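Local coordinates for protein alpha-amylase/trypsin inhibitor (Eleusine coracana, PDB 1B1U) that inhibits both trypsin and alpha-amylase, and may protect ragi seeds against hydrolytic enzymes from within and without, at residues Cys55-Val60 with Ala106-Gly111. Numbering follows the deposited sequence.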
loop_
_atom_site.group_PDB
_atom_site.type_symbol
_atom_site.label_atom_id
_atom_site.label_comp_id
_atom_site.label_asym_id
_atom_site.label_seq_id
_atom_site.Cartn_x
_atom_site.Cartn_y
_atom_site.Cartn_z
ATOM N N CYS A 55 -9.267 -6.373 4.025
ATOM C CA CYS A 55 -8.317 -6.563 2.937
ATOM C C CYS A 55 -7.179 -5.551 2.928
ATOM O O CYS A 55 -6.113 -5.812 2.364
ATOM C CB CYS A 55 -9.041 -6.523 1.600
ATOM S SG CYS A 55 -9.906 -8.083 1.245
ATOM N N ARG A 56 -7.412 -4.406 3.567
ATOM C CA ARG A 56 -6.442 -3.314 3.653
ATOM C C ARG A 56 -4.998 -3.732 3.955
ATOM O O ARG A 56 -4.100 -3.403 3.200
ATOM C CB ARG A 56 -6.919 -2.275 4.696
ATOM C CG ARG A 56 -7.675 -1.094 4.088
ATOM C CD ARG A 56 -8.583 -0.351 5.092
ATOM N NE ARG A 56 -9.633 0.367 4.376
ATOM C CZ ARG A 56 -10.776 0.797 4.907
ATOM N NH1 ARG A 56 -11.055 0.592 6.187
ATOM N NH2 ARG A 56 -11.658 1.418 4.137
ATOM N N CYS A 57 -4.771 -4.432 5.061
ATOM C CA CYS A 57 -3.416 -4.879 5.419
ATOM C C CYS A 57 -2.795 -5.804 4.345
ATOM O O CYS A 57 -1.583 -5.754 4.092
ATOM C CB CYS A 57 -3.443 -5.628 6.759
ATOM S SG CYS A 57 -3.543 -4.605 8.263
ATOM N N GLU A 58 -3.623 -6.655 3.734
ATOM C CA GLU A 58 -3.155 -7.581 2.697
ATOM C C GLU A 58 -2.768 -6.791 1.463
ATOM O O GLU A 58 -1.743 -7.059 0.844
ATOM C CB GLU A 58 -4.259 -8.600 2.353
ATOM C CG GLU A 58 -3.964 -9.558 1.182
ATOM C CD GLU A 58 -2.611 -10.240 1.280
ATOM O OE1 GLU A 58 -2.127 -10.490 2.400
ATOM O OE2 GLU A 58 -2.025 -10.538 0.224
ATOM N N ALA A 59 -3.603 -5.813 1.123
ATOM C CA ALA A 59 -3.393 -4.931 -0.023
ATOM C C ALA A 59 -2.083 -4.153 0.097
ATOM O O ALA A 59 -1.434 -3.841 -0.911
ATOM C CB ALA A 59 -4.558 -3.955 -0.145
ATOM N N VAL A 60 -1.705 -3.822 1.329
ATOM C CA VAL A 60 -0.467 -3.090 1.572
ATOM C C VAL A 60 0.710 -4.046 1.382
ATOM O O VAL A 60 1.693 -3.691 0.743
ATOM C CB VAL A 60 -0.444 -2.470 3.001
ATOM C CG1 VAL A 60 0.950 -1.930 3.334
ATOM C CG2 VAL A 60 -1.453 -1.336 3.073
ATOM N N ALA A 106 -9.378 1.512 9.745
ATOM C CA ALA A 106 -9.445 0.235 10.444
ATOM C C ALA A 106 -9.033 -0.882 9.486
ATOM O O ALA A 106 -9.107 -0.744 8.268
ATOM C CB ALA A 106 -10.844 -0.011 10.990
ATOM N N THR A 107 -8.590 -1.992 10.045
ATOM C CA THR A 107 -8.125 -3.109 9.237
ATOM C C THR A 107 -8.692 -4.425 9.757
ATOM O O THR A 107 -9.676 -4.431 10.502
ATOM C CB THR A 107 -6.597 -3.172 9.283
ATOM O OG1 THR A 107 -6.173 -3.380 10.637
ATOM C CG2 THR A 107 -6.007 -1.887 8.785
ATOM N N ILE A 108 -8.064 -5.533 9.355
ATOM C CA ILE A 108 -8.479 -6.867 9.785
ATOM C C ILE A 108 -8.375 -6.947 11.302
ATOM O O ILE A 108 -9.267 -7.483 11.957
ATOM C CB ILE A 108 -7.587 -7.995 9.134
ATOM C CG1 ILE A 108 -8.081 -9.386 9.547
ATOM C CG2 ILE A 108 -6.144 -7.862 9.572
ATOM C CD1 ILE A 108 -8.332 -10.332 8.368
ATOM N N HIS A 109 -7.298 -6.394 11.854
ATOM C CA HIS A 109 -7.053 -6.418 13.298
ATOM C C HIS A 109 -8.032 -5.576 14.108
ATOM O O HIS A 109 -8.088 -5.689 15.337
ATOM C CB HIS A 109 -5.624 -5.956 13.611
ATOM C CG HIS A 109 -4.596 -6.420 12.627
ATOM N ND1 HIS A 109 -4.434 -5.837 11.390
ATOM C CD2 HIS A 109 -3.650 -7.386 12.714
ATOM C CE1 HIS A 109 -3.431 -6.422 10.757
ATOM N NE2 HIS A 109 -2.938 -7.363 11.539
ATOM N N GLY A 110 -8.785 -4.722 13.425
ATOM C CA GLY A 110 -9.764 -3.894 14.107
ATOM C C GLY A 110 -9.379 -2.455 14.407
ATOM O O GLY A 110 -10.100 -1.780 15.133
ATOM N N GLY A 111 -8.265 -1.987 13.849
ATOM C CA GLY A 111 -7.836 -0.624 14.093
ATOM C C GLY A 111 -6.850 -0.105 13.067
ATOM O O GLY A 111 -6.385 -0.873 12.225
#
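Arg56 reaches from helix 53-64 to the loop backbone at Ala106. Its chain runs extended from CG to NE and brings NH1 to Ala106 O at 3.1 Å. The bond is nearly straight, 171° at the hydrogen. The oxygen meets the guanidinium at its edge and in its plane, while NH1 sits tilted 25° from the carbonyl plane. NE and NH2 are held too, by the carbonyl oxygens of Leu48 and Glu49, at the C-terminal end of helix 37-50. The group therefore links that helix end to the loop and is fixed against rotation. A leucine in its place would probably leave these carbonyls without their donor and free the loop at Ala106 to shift.

The next residue, Cys57, turns its SG to Thr107 and His109. SG stands beside the backbone N, chi1 -78°, which turns it to the loop. It lies 3.5 Å from Thr107 CB. The His109 ring presents its CE1 and ND1 edge to the sulfur, which lies in the ring plane, 4.1 Å from the centroid. Ile108 CG2 lies over one face of this ring, toward its rim. Thr107 OG1 lies at the ring edge, in plane, and is hydrogen-bonded to Phe113 O. A type I turn from Thr107 to Gly110, closed by Gly110 N to Thr107 O, brings Ile108 and His109 round the sulfur.

Cys57 SG is bonded to Cys114, and Cys55, two residues earlier, to Cys6. Cys55-Arg56-Cys57 is thus the Cys-X-Cys motif of the disulfide-rich helical fold shared by cereal inhibitors and their prolamin-clan relatives. Its cysteines pin two distant parts of the chain to helix 53-64, and X is the arginine that grips the loop.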